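Local coordinates for MaoC family protein (Mycobacterium tuberculosis H37Rv, PDB 3KHP) that probably acts as a 3-hydroxyacyl-thioester dehydratase, interconverting 3-hydroxyacyl and enoyl thioesters in the manner of the MaoC and hydratase 2 family, at residues V121-D126 against V139-G144; D187-M192 against S272-R277. One frame throughout, in Å; residues are numbered along the deposited sequence. Where two conformers were deposited one is given.

Interactions 1 and 2 both pair neighbouring antiparallel strands of one long sheet, but on opposite sides of the chain's centre, their own centres about 30 Å apart. Interaction 1 joins the two strands of a hairpin in the hydratase 2 N-terminal range. Interaction 2 joins strands far apart in sequence, in the MaoC-like range. Each contains a classic beta bulge. In interaction 1 the face of Thr122, Val124 and Leu140 is buried; the other mixes apolar groups with a salt bridge. In interaction 2 Ser272 to Trp276 are buried, while Asp187, Arg189 and Asp191 on an outermost strand are exposed. Across that pair the acids meet a backbone N-H and a hydroxyl, and one arginine conformer packs on a valine.

Interaction 1: V121-D126 against V139-G144; sequences VTEVAD and VLRGRG
Val121-Asp126 and Val139-Gly144 run antiparallel, their axes 4.5 Å apart at closest approach and 141° between their directions. Val121 and Arg143 form a hydrogen-bonded pair, joined in both directions, with Arg143 N 2.9 Å from Val121 O. Glu123 and Arg141 form the next such pair. Arg141 N gives a sound bond to Glu123 O, while the return bond from Glu123 N to Arg141 O is weak. The regular pattern then breaks. Ala125 N lies 2.6 Å from Val139 O, and Asp126 N makes a weak bond of 3.3 Å to the same Val139 O. Val139 N closes the pattern on Asp126 O.

Glu123 and Arg141 lie side by side and point the same way. Both carry CG anti to the backbone N (chi1 -176° in Glu123), and the Arg141 chain then bends at chi3. This brings Arg141 NH1 to Glu123 OE1 at 3.0 Å, a salt bridge whose hydrogen bond is weak. OE1 sits at the guanidinium edge, in its plane, but the carboxylate plane is turned 72° from it, so the two groups do not meet as a flat two-bond pair. Ala125 CB lies over one guanidinium face, 4.2 Å above the plane and toward the rim. Ala125 CB also touches Val139 CG1 at 3.9 Å.

Thr122, Val124 and Leu140 occupy the other face and are buried. Val124 CG2 and Leu140 CD2 meet loosely at 4.4 Å. Leu140 also packs on Leu160 of the neighbouring strand 152-162, and Thr122 OG1 is hydrogen-bonded to Thr33 OG1. Asp126 turns its carboxylate away to Gln128 NE2. With Ala125 and Asp126 both opposite Val139, this is a classic beta bulge in the hairpin of strands 116-129 and 136-145.

Interaction 2: D187-M192 against S272-R277; sequences DARIDM and STVIWR
A classic beta bulge opens this antiparallel pair, in which Asp187 and Ala188 both face Ile275. It joins strand 188-192, an outermost strand of the sheet within the chain, to strand 271-279. Asp187 N and Ala188 N both make weak bonds to Ile275 O, while Ile275 N bonds Ala188 O at 2.8 Å. Farther along, Ile190 and Thr273 form a hydrogen-bonded pair. Ile190 N points almost straight at Thr273 O (N-H...O angle 175°). Thr273 N reaches Ile190 O from above the carbonyl plane. A water also donates to Ile190 O and accepts from Thr273 OG1, which has Thr287 OG1 as a further partner.

Asp187 has CG anti to its carbonyl carbon (chi1 -63°), which carries OD2 across to Arg277 N at 2.6 Å. OD2 uses its anti lone pair. The other oxygen, OD1, forms a salt bridge with Arg184. In one of its two conformers Arg277 forms a salt bridge from NH2 to Glu245 OE2, at the end of helix 231-245.

Arg189 and Val274 lie side by side. In the one of two Arg189 conformers given, Val274 CG1 sits over the guanidinium centre, 3.4 Å above its plane, with Ser272 CB 3.9 Å from Arg189 NH1 at the edge; this packing is tentative. At the other end Ser272 OG donates to Asp191 OD1 at a modelled 2.4 Å, a doubtfully short length.

Asp187 OD2 thus ties its strand to Arg277 N, and Asp191 probably adds a second tie. Asp187 takes both a backbone N-H and a cationic partner, which would probably favour its charged form.

Interaction 1: V121-D126 against V139-G144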
# COMPACT_ATOMS: atom_id res chain seq x y z
N VAL A 121 -18.10 -8.20 16.11
CA VAL A 121 -18.24 -9.42 16.88
C VAL A 121 -18.18 -10.56 15.91
O VAL A 121 -18.72 -10.46 14.82
CB VAL A 121 -19.60 -9.46 17.62
CG1 VAL A 121 -19.88 -10.88 18.15
CG2 VAL A 121 -19.64 -8.37 18.74
N THR A 122 -17.50 -11.64 16.30
CA THR A 122 -17.41 -12.82 15.45
C THR A 122 -17.95 -14.09 16.13
O THR A 122 -18.20 -14.15 17.34
CB THR A 122 -15.96 -13.09 15.01
OG1 THR A 122 -15.21 -13.55 16.14
CG2 THR A 122 -15.31 -11.83 14.46
N GLU A 123 -18.09 -15.13 15.32
CA GLU A 123 -18.81 -16.30 15.76
C GLU A 123 -18.47 -17.54 14.96
O GLU A 123 -18.32 -17.50 13.74
CB GLU A 123 -20.29 -16.02 15.59
CG GLU A 123 -21.15 -17.14 16.11
CD GLU A 123 -22.63 -16.87 15.91
OE1 GLU A 123 -23.00 -15.73 15.45
OE2 GLU A 123 -23.38 -17.82 16.20
N VAL A 124 -18.41 -18.66 15.65
CA VAL A 124 -18.28 -19.94 14.99
C VAL A 124 -19.65 -20.31 14.47
O VAL A 124 -20.54 -20.66 15.24
CB VAL A 124 -17.75 -21.02 15.96
CG1 VAL A 124 -17.53 -22.32 15.21
CG2 VAL A 124 -16.50 -20.54 16.63
N ALA A 125 -19.84 -20.18 13.16
CA ALA A 125 -21.13 -20.38 12.56
C ALA A 125 -21.41 -21.85 12.42
O ALA A 125 -22.54 -22.27 12.58
CB ALA A 125 -21.23 -19.72 11.18
N ASP A 126 -20.40 -22.61 12.06
CA ASP A 126 -20.60 -24.02 11.76
C ASP A 126 -19.27 -24.74 11.79
O ASP A 126 -18.21 -24.13 11.55
CB ASP A 126 -21.30 -24.23 10.42
CG ASP A 126 -22.00 -25.59 10.31
OD1 ASP A 126 -22.16 -26.27 11.36
OD2 ASP A 126 -22.41 -26.01 9.20
N VAL A 139 -16.64 -22.60 9.77
CA VAL A 139 -17.29 -21.39 9.25
C VAL A 139 -17.36 -20.31 10.31
O VAL A 139 -17.94 -20.50 11.37
CB VAL A 139 -18.67 -21.68 8.64
CG1 VAL A 139 -19.24 -20.42 7.95
CG2 VAL A 139 -18.56 -22.77 7.64
N LEU A 140 -16.72 -19.19 10.02
CA LEU A 140 -16.64 -18.06 10.93
C LEU A 140 -17.43 -16.89 10.35
O LEU A 140 -17.42 -16.67 9.16
CB LEU A 140 -15.17 -17.70 11.18
CG LEU A 140 -14.24 -18.89 11.49
CD1 LEU A 140 -12.79 -18.44 11.58
CD2 LEU A 140 -14.66 -19.60 12.77
N ARG A 141 -18.17 -16.17 11.18
CA ARG A 141 -19.07 -15.17 10.70
C ARG A 141 -18.79 -13.93 11.46
O ARG A 141 -18.71 -13.99 12.66
CB ARG A 141 -20.54 -15.54 10.96
CG ARG A 141 -21.51 -14.42 10.52
CD ARG A 141 -22.87 -14.51 11.17
NE ARG A 141 -23.64 -15.63 10.68
CZ ARG A 141 -24.19 -16.58 11.44
NH1 ARG A 141 -24.09 -16.58 12.77
NH2 ARG A 141 -24.87 -17.55 10.84
N GLY A 142 -18.64 -12.80 10.75
CA GLY A 142 -18.37 -11.52 11.40
C GLY A 142 -19.52 -10.56 11.20
O GLY A 142 -20.12 -10.54 10.18
N ARG A 143 -19.80 -9.75 12.20
CA ARG A 143 -20.86 -8.77 12.14
C ARG A 143 -20.29 -7.47 12.64
O ARG A 143 -19.81 -7.42 13.78
CB ARG A 143 -22.04 -9.14 13.06
CG ARG A 143 -23.00 -10.12 12.49
CD ARG A 143 -24.07 -10.58 13.59
NE ARG A 143 -24.92 -9.45 13.98
CZ ARG A 143 -25.94 -9.02 13.27
NH1 ARG A 143 -26.26 -9.63 12.14
NH2 ARG A 143 -26.64 -7.97 13.67
N GLY A 144 -20.39 -6.43 11.81
CA GLY A 144 -19.90 -5.12 12.19
C GLY A 144 -20.99 -4.06 12.22
O GLY A 144 -21.68 -3.87 11.24

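Interaction 2: D187-M192 against S272-R277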
# COMPACT_ATOMS: atom_id res chain seq x y z
N ASP A 187 -22.04 -13.11 -19.95
CA ASP A 187 -22.53 -11.82 -20.36
C ASP A 187 -21.39 -10.79 -20.42
O ASP A 187 -21.45 -9.82 -21.18
CB ASP A 187 -23.63 -11.37 -19.38
CG ASP A 187 -24.85 -12.30 -19.41
OD1 ASP A 187 -25.17 -12.80 -20.49
OD2 ASP A 187 -25.47 -12.54 -18.36
N ALA A 188 -20.35 -10.98 -19.61
CA ALA A 188 -19.26 -10.01 -19.56
C ALA A 188 -17.98 -10.65 -19.05
O ALA A 188 -18.01 -11.56 -18.19
CB ALA A 188 -19.65 -8.80 -18.71
N ARG A 189 -16.87 -10.25 -19.66
CA ARG A 189 -15.55 -10.66 -19.25
C ARG A 189 -14.74 -9.39 -18.96
O ARG A 189 -14.46 -8.61 -19.87
CB ARG A 189 -14.88 -11.49 -20.34
CG ARG A 189 -13.61 -12.19 -19.88
CD ARG A 189 -12.94 -12.96 -21.02
NE ARG A 189 -13.61 -14.22 -21.29
CZ ARG A 189 -13.28 -15.38 -20.73
NH1 ARG A 189 -12.27 -15.45 -19.86
NH2 ARG A 189 -13.97 -16.48 -21.04
N ILE A 190 -14.37 -9.21 -17.69
CA ILE A 190 -13.61 -8.06 -17.25
C ILE A 190 -12.23 -8.51 -16.84
O ILE A 190 -12.08 -9.20 -15.84
CB ILE A 190 -14.29 -7.35 -16.11
CG1 ILE A 190 -15.77 -7.21 -16.39
CG2 ILE A 190 -13.60 -5.97 -15.83
CD1 ILE A 190 -16.09 -6.44 -17.64
N ASP A 191 -11.23 -8.16 -17.65
CA ASP A 191 -9.84 -8.39 -17.34
C ASP A 191 -9.28 -7.32 -16.44
O ASP A 191 -9.46 -6.12 -16.67
CB ASP A 191 -9.01 -8.44 -18.61
CG ASP A 191 -9.24 -9.69 -19.40
OD1 ASP A 191 -9.89 -10.60 -18.87
OD2 ASP A 191 -8.79 -9.78 -20.56
N MET A 192 -8.57 -7.74 -15.39
CA MET A 192 -7.90 -6.82 -14.51
C MET A 192 -6.47 -7.30 -14.32
O MET A 192 -6.22 -8.41 -13.86
CB MET A 192 -8.60 -6.75 -13.17
CG MET A 192 -9.98 -6.15 -13.19
SD MET A 192 -9.95 -4.38 -13.30
CE MET A 192 -11.69 -4.02 -12.97
N SER A 272 -9.14 -12.52 -15.13
CA SER A 272 -10.39 -12.41 -15.93
C SER A 272 -11.62 -12.83 -15.17
O SER A 272 -11.83 -14.01 -14.96
CB SER A 272 -10.39 -13.36 -17.13
OG SER A 272 -9.57 -12.89 -18.15
N THR A 273 -12.49 -11.88 -14.85
CA THR A 273 -13.71 -12.17 -14.17
C THR A 273 -14.88 -12.29 -15.16
O THR A 273 -15.25 -11.32 -15.81
CB THR A 273 -13.97 -11.14 -13.13
OG1 THR A 273 -12.87 -11.15 -12.25
CG2 THR A 273 -15.20 -11.48 -12.35
N VAL A 274 -15.41 -13.50 -15.27
CA VAL A 274 -16.49 -13.83 -16.17
C VAL A 274 -17.80 -13.86 -15.42
O VAL A 274 -17.92 -14.51 -14.40
CB VAL A 274 -16.27 -15.18 -16.91
CG1 VAL A 274 -15.32 -14.97 -18.04
CG2 VAL A 274 -15.78 -16.29 -15.97
N ILE A 275 -18.76 -13.12 -15.94
CA ILE A 275 -19.96 -12.82 -15.20
C ILE A 275 -21.18 -13.24 -16.02
O ILE A 275 -21.16 -13.18 -17.25
CB ILE A 275 -20.02 -11.32 -14.90
CG1 ILE A 275 -18.74 -10.85 -14.17
CG2 ILE A 275 -21.27 -10.99 -14.09
CD1 ILE A 275 -18.63 -9.33 -14.01
N TRP A 276 -22.23 -13.67 -15.32
CA TRP A 276 -23.50 -14.04 -15.93
C TRP A 276 -24.58 -13.39 -15.13
O TRP A 276 -24.70 -13.69 -13.92
CB TRP A 276 -23.75 -15.55 -15.86
CG TRP A 276 -22.90 -16.40 -16.73
CD1 TRP A 276 -23.25 -16.91 -17.94
CD2 TRP A 276 -21.58 -16.86 -16.46
NE1 TRP A 276 -22.21 -17.67 -18.45
CE2 TRP A 276 -21.18 -17.65 -17.55
CE3 TRP A 276 -20.70 -16.69 -15.40
CZ2 TRP A 276 -19.94 -18.24 -17.62
CZ3 TRP A 276 -19.47 -17.30 -15.47
CH2 TRP A 276 -19.10 -18.07 -16.56
N ARG A 277 -25.36 -12.50 -15.75
CA ARG A 277 -26.55 -11.95 -15.12
C ARG A 277 -27.63 -13.02 -15.10
O ARG A 277 -27.97 -13.59 -16.13
CB ARG A 277 -27.05 -10.70 -15.86
CG ARG A 277 -26.15 -9.49 -15.65
CD ARG A 277 -26.60 -8.32 -16.48
NE ARG A 277 -25.86 -7.10 -16.15
CZ ARG A 277 -24.73 -6.73 -16.75
NH1 ARG A 277 -24.20 -7.48 -17.72
NH2 ARG A 277 -24.13 -5.61 -16.37
O HOH W 1 -11.08 -9.35 -13.28